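Local coordinates for protein ORF10 (Moritella marina, PDB 6RIW) that probably condenses acyl and malonyl units as the ketosynthase–chain length factor didomain of a larger polyunsaturated fatty acid synthase, at residues Ala283-Lys295 with Lys305-Ala318. Sequence-based numbering, arbitrary orientation.
Sequences AIIKGGALSNDGK and KGQVLVYERAYADA. With MG (magnesium ion), chain B.
Ala-289 and Ser-291 of strand 283-292 turn their side chains onto helix 305-318, which runs back along the strand at 148°. The methyl of Ala-289 is small enough to sit against the helix between Arg-313 CB, 3.4 Å from its CB, and Ala-314 N, with the CG2 methyl of Val-310 and CB of Ala-314 alongside. Arg-313, extended from CG to NE, lays its guanidinium flat beneath Leu-309 CD2 and meets the strand edge-on: NH1 donates to a lone pair of Leu-290 O at 3.2 Å, while NH2 bonds Ser-656. Ser-291 OG, standing between its backbone N and carbonyl carbon (chi1 84°), donates to Gly-306 O at 3.1 Å. Val-310 N reaches that oxygen from the other face, so two donors grip it. Glycines admit the close approach at both ends: Gly-306 CA lies 3.2 Å from Asp-293 OD1, whose hydrogen bond goes to Asn-444 ND2, and Gly-287 CA is 3.1 Å from Asp-317 OD2, leaving no room for a side chain. That OD2 accepts from Gly-288 N at 2.9 Å, on its anti side and well out of the carboxylate plane. Lys-286, bent at chi2 and chi4, curls back so that NZ donates to Ala-318 O at 2.8 Å, and its own carbonyl binds magnesium with Met-1 O. In this ketosynthase half, the strand lies between strands 4-12 and 443-450, and Tyr-311 of the helix packs on strand 432-439 and helix 336-350.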
loop_
_atom_site.group_PDB
_atom_site.type_symbol
_atom_site.label_atom_id
_atom_site.label_comp_id
_atom_site.label_asym_id
_atom_site.label_seq_id
_atom_site.Cartn_x
_atom_site.Cartn_y
_atom_site.Cartn_z
ATOM N N ALA A 283 -15.149 14.661 -18.926
ATOM C CA ALA A 283 -15.002 13.544 -19.846
ATOM C C ALA A 283 -15.892 12.431 -19.332
ATOM O O ALA A 283 -16.365 12.469 -18.192
ATOM C CB ALA A 283 -13.549 13.072 -19.963
ATOM N N ILE A 284 -16.118 11.446 -20.191
ATOM C CA ILE A 284 -16.890 10.255 -19.867
ATOM C C ILE A 284 -15.925 9.079 -19.793
ATOM O O ILE A 284 -15.107 8.876 -20.707
ATOM C CB ILE A 284 -17.991 9.992 -20.915
ATOM C CG1 ILE A 284 -19.004 11.161 -20.974
ATOM C CG2 ILE A 284 -18.645 8.623 -20.672
ATOM C CD1 ILE A 284 -20.047 11.192 -19.870
ATOM N N ILE A 285 -15.995 8.321 -18.701
ATOM C CA ILE A 285 -15.311 7.039 -18.628
ATOM C C ILE A 285 -16.279 6.010 -19.200
ATOM O O ILE A 285 -17.322 5.720 -18.605
ATOM C CB ILE A 285 -14.881 6.688 -17.195
ATOM C CG1 ILE A 285 -13.924 7.768 -16.655
ATOM C CG2 ILE A 285 -14.196 5.328 -17.180
ATOM C CD1 ILE A 285 -13.635 7.650 -15.168
ATOM N N LYS A 286 -15.954 5.500 -20.389
ATOM C CA LYS A 286 -16.849 4.609 -21.111
ATOM C C LYS A 286 -16.719 3.182 -20.619
ATOM O O LYS A 286 -17.696 2.418 -20.652
ATOM C CB LYS A 286 -16.549 4.677 -22.613
ATOM C CG LYS A 286 -17.653 4.119 -23.517
ATOM C CD LYS A 286 -18.906 5.014 -23.528
ATOM C CE LYS A 286 -20.056 4.337 -24.269
ATOM N NZ LYS A 286 -20.236 2.902 -23.823
ATOM N N GLY A 287 -15.531 2.816 -20.156
ATOM C CA GLY A 287 -15.307 1.485 -19.642
ATOM C C GLY A 287 -13.834 1.299 -19.350
ATOM O O GLY A 287 -13.037 2.233 -19.462
ATOM N N GLY A 288 -13.490 0.079 -18.973
ATOM C CA GLY A 288 -12.095 -0.239 -18.754
ATOM C C GLY A 288 -11.988 -1.580 -18.070
ATOM O O GLY A 288 -12.991 -2.242 -17.794
ATOM N N ALA A 289 -10.745 -1.963 -17.791
ATOM C CA ALA A 289 -10.509 -3.291 -17.260
ATOM C C ALA A 289 -9.175 -3.345 -16.543
ATOM O O ALA A 289 -8.273 -2.531 -16.768
ATOM C CB ALA A 289 -10.527 -4.359 -18.353
ATOM N N LEU A 290 -9.060 -4.359 -15.702
ATOM C CA LEU A 290 -7.825 -4.701 -15.023
ATOM C C LEU A 290 -7.417 -6.112 -15.425
ATOM O O LEU A 290 -8.238 -6.925 -15.864
ATOM C CB LEU A 290 -8.005 -4.614 -13.505
ATOM C CG LEU A 290 -8.847 -3.426 -13.053
ATOM C CD1 LEU A 290 -9.323 -3.626 -11.601
ATOM C CD2 LEU A 290 -8.068 -2.108 -13.226
ATOM N N SER A 291 -6.133 -6.395 -15.292
ATOM C CA SER A 291 -5.646 -7.749 -15.508
ATOM C C SER A 291 -4.277 -7.876 -14.868
ATOM O O SER A 291 -3.591 -6.880 -14.618
ATOM C CB SER A 291 -5.578 -8.090 -16.999
ATOM O OG SER A 291 -4.353 -7.625 -17.567
ATOM N N ASN A 292 -3.889 -9.117 -14.613
ATOM C CA ASN A 292 -2.521 -9.432 -14.245
ATOM C C ASN A 292 -1.864 -10.252 -15.344
ATOM O O ASN A 292 -2.529 -11.042 -16.016
ATOM C CB ASN A 292 -2.458 -10.194 -12.935
ATOM C CG ASN A 292 -1.100 -10.159 -12.361
ATOM O OD1 ASN A 292 -0.301 -11.071 -12.572
ATOM N ND2 ASN A 292 -0.783 -9.067 -11.673
ATOM N N ASP A 293 -0.547 -10.047 -15.514
ATOM C CA ASP A 293 0.231 -10.774 -16.513
ATOM C C ASP A 293 0.293 -12.267 -16.234
ATOM O O ASP A 293 0.590 -13.047 -17.146
ATOM C CB ASP A 293 1.663 -10.239 -16.573
ATOM C CG ASP A 293 1.782 -8.931 -17.355
ATOM O OD1 ASP A 293 0.779 -8.470 -17.944
ATOM O OD2 ASP A 293 2.904 -8.364 -17.379
ATOM N N GLY A 294 0.047 -12.689 -14.999
ATOM C CA GLY A 294 0.198 -14.106 -14.703
ATOM C C GLY A 294 1.636 -14.565 -14.865
ATOM O O GLY A 294 2.591 -13.840 -14.561
ATOM N N LYS A 295 1.792 -15.786 -15.381
ATOM C CA LYS A 295 3.076 -16.468 -15.426
ATOM C C LYS A 295 3.876 -16.065 -16.661
ATOM O O LYS A 295 3.318 -15.835 -17.732
ATOM C CB LYS A 295 2.845 -17.983 -15.435
ATOM C CG LYS A 295 4.082 -18.828 -15.238
ATOM C CD LYS A 295 3.685 -20.240 -14.779
ATOM C CE LYS A 295 4.555 -20.702 -13.625
ATOM N NZ LYS A 295 4.869 -19.572 -12.673
ATOM N N LYS A 305 1.351 -10.668 -23.152
ATOM C CA LYS A 305 0.073 -11.390 -23.115
ATOM C C LYS A 305 -0.925 -10.716 -22.176
ATOM O O LYS A 305 -2.115 -10.615 -22.498
ATOM C CB LYS A 305 0.277 -12.857 -22.719
ATOM C CG LYS A 305 0.646 -13.096 -21.251
ATOM C CD LYS A 305 1.158 -14.521 -20.976
ATOM C CE LYS A 305 0.065 -15.437 -20.485
ATOM N NZ LYS A 305 0.065 -15.498 -18.985
ATOM N N GLY A 306 -0.464 -10.237 -21.014
ATOM C CA GLY A 306 -1.369 -9.554 -20.106
ATOM C C GLY A 306 -1.824 -8.210 -20.629
ATOM O O GLY A 306 -2.942 -7.769 -20.333
ATOM N N GLN A 307 -0.967 -7.526 -21.399
ATOM C CA GLN A 307 -1.343 -6.226 -21.946
ATOM C C GLN A 307 -2.398 -6.358 -23.033
ATOM O O GLN A 307 -3.367 -5.594 -23.056
ATOM C CB GLN A 307 -0.105 -5.507 -22.480
ATOM C CG GLN A 307 0.972 -5.324 -21.382
ATOM C CD GLN A 307 2.203 -4.595 -21.886
ATOM O OE1 GLN A 307 2.347 -4.364 -23.096
ATOM N NE2 GLN A 307 3.112 -4.239 -20.964
ATOM N N VAL A 308 -2.204 -7.278 -23.979
ATOM C CA VAL A 308 -3.259 -7.523 -24.960
ATOM C C VAL A 308 -4.555 -7.911 -24.250
ATOM O O VAL A 308 -5.636 -7.420 -24.591
ATOM C CB VAL A 308 -2.809 -8.604 -25.969
ATOM C CG1 VAL A 308 -3.986 -9.044 -26.857
ATOM C CG2 VAL A 308 -1.640 -8.088 -26.817
ATOM N N LEU A 309 -4.460 -8.752 -23.211
ATOM C CA LEU A 309 -5.670 -9.172 -22.511
ATOM C C LEU A 309 -6.421 -7.984 -21.912
ATOM O O LEU A 309 -7.649 -7.910 -22.013
ATOM C CB LEU A 309 -5.327 -10.194 -21.429
ATOM C CG LEU A 309 -6.495 -10.668 -20.555
ATOM C CD1 LEU A 309 -7.578 -11.432 -21.363
ATOM C CD2 LEU A 309 -5.978 -11.516 -19.394
ATOM N N VAL A 310 -5.713 -7.045 -21.276
ATOM C CA VAL A 310 -6.446 -5.931 -20.670
ATOM C C VAL A 310 -7.094 -5.054 -21.744
ATOM O O VAL A 310 -8.181 -4.500 -21.525
ATOM C CB VAL A 310 -5.546 -5.115 -19.713
ATOM C CG1 VAL A 310 -4.687 -4.099 -20.458
ATOM C CG2 VAL A 310 -6.403 -4.409 -18.676
ATOM N N TYR A 311 -6.470 -4.932 -22.924
ATOM C CA TYR A 311 -7.115 -4.220 -24.028
ATOM C C TYR A 311 -8.419 -4.900 -24.419
ATOM O O TYR A 311 -9.447 -4.242 -24.591
ATOM C CB TYR A 311 -6.207 -4.157 -25.260
ATOM C CG TYR A 311 -4.908 -3.421 -25.112
ATOM C CD1 TYR A 311 -4.803 -2.268 -24.345
ATOM C CD2 TYR A 311 -3.782 -3.878 -25.768
ATOM C CE1 TYR A 311 -3.589 -1.598 -24.231
ATOM C CE2 TYR A 311 -2.589 -3.226 -25.678
ATOM C CZ TYR A 311 -2.486 -2.087 -24.911
ATOM O OH TYR A 311 -1.262 -1.475 -24.820
ATOM N N GLU A 312 -8.375 -6.220 -24.614
ATOM C CA GLU A 312 -9.574 -6.956 -24.994
ATOM C C GLU A 312 -10.675 -6.748 -23.968
ATOM O O GLU A 312 -11.806 -6.395 -24.321
ATOM C CB GLU A 312 -9.255 -8.443 -25.147
ATOM C CG GLU A 312 -8.316 -8.734 -26.303
ATOM C CD GLU A 312 -7.726 -10.127 -26.253
ATOM O OE1 GLU A 312 -7.868 -10.801 -25.212
ATOM O OE2 GLU A 312 -7.117 -10.550 -27.264
ATOM N N ARG A 313 -10.337 -6.898 -22.679
ATOM C CA ARG A 313 -11.331 -6.754 -21.619
ATOM C C ARG A 313 -11.869 -5.336 -21.540
ATOM O O ARG A 313 -13.044 -5.147 -21.223
ATOM C CB ARG A 313 -10.727 -7.170 -20.263
ATOM C CG ARG A 313 -10.448 -8.649 -20.119
ATOM C CD ARG A 313 -9.872 -8.949 -18.728
ATOM N NE ARG A 313 -9.747 -10.374 -18.450
ATOM C CZ ARG A 313 -9.026 -10.860 -17.442
ATOM N NH1 ARG A 313 -8.379 -10.021 -16.631
ATOM N NH2 ARG A 313 -8.947 -12.167 -17.240
ATOM N N ALA A 314 -11.040 -4.328 -21.841
ATOM C CA ALA A 314 -11.467 -2.941 -21.683
ATOM C C ALA A 314 -12.460 -2.528 -22.760
ATOM O O ALA A 314 -13.466 -1.867 -22.466
ATOM C CB ALA A 314 -10.254 -2.002 -21.711
ATOM N N TYR A 315 -12.177 -2.862 -24.021
ATOM C CA TYR A 315 -13.091 -2.439 -25.083
ATOM C C TYR A 315 -14.374 -3.254 -25.064
ATOM O O TYR A 315 -15.442 -2.726 -25.391
ATOM C CB TYR A 315 -12.370 -2.478 -26.441
ATOM C CG TYR A 315 -11.399 -1.329 -26.465
ATOM C CD1 TYR A 315 -11.848 -0.029 -26.716
ATOM C CD2 TYR A 315 -10.065 -1.510 -26.109
ATOM C CE1 TYR A 315 -10.985 1.046 -26.664
ATOM C CE2 TYR A 315 -9.186 -0.437 -26.060
ATOM C CZ TYR A 315 -9.652 0.837 -26.332
ATOM O OH TYR A 315 -8.782 1.905 -26.265
ATOM N N ALA A 316 -14.303 -4.510 -24.635
ATOM C CA ALA A 316 -15.531 -5.246 -24.343
ATOM C C ALA A 316 -16.329 -4.573 -23.229
ATOM O O ALA A 316 -17.553 -4.421 -23.335
ATOM C CB ALA A 316 -15.197 -6.682 -23.964
ATOM N N ASP A 317 -15.656 -4.160 -22.152
ATOM C CA ASP A 317 -16.382 -3.525 -21.050
ATOM C C ASP A 317 -16.994 -2.206 -21.490
ATOM O O ASP A 317 -18.112 -1.871 -21.081
ATOM C CB ASP A 317 -15.463 -3.290 -19.850
ATOM C CG ASP A 317 -16.182 -2.591 -18.697
ATOM O OD1 ASP A 317 -16.921 -3.275 -17.945
ATOM O OD2 ASP A 317 -16.021 -1.357 -18.538
ATOM N N ALA A 318 -16.261 -1.432 -22.303
ATOM C CA ALA A 318 -16.753 -0.146 -22.774
ATOM C C ALA A 318 -17.811 -0.304 -23.857
ATOM O O ALA A 318 -18.542 0.653 -24.136
ATOM C CB ALA A 318 -15.589 0.702 -23.316
HETATM MG MG MG B . -19.631 1.945 -19.679
HETATM O O HOH W 1 -18.818 3.309 -17.874
HETATM O O HOH W 2 2.463 -5.517 -18.067
#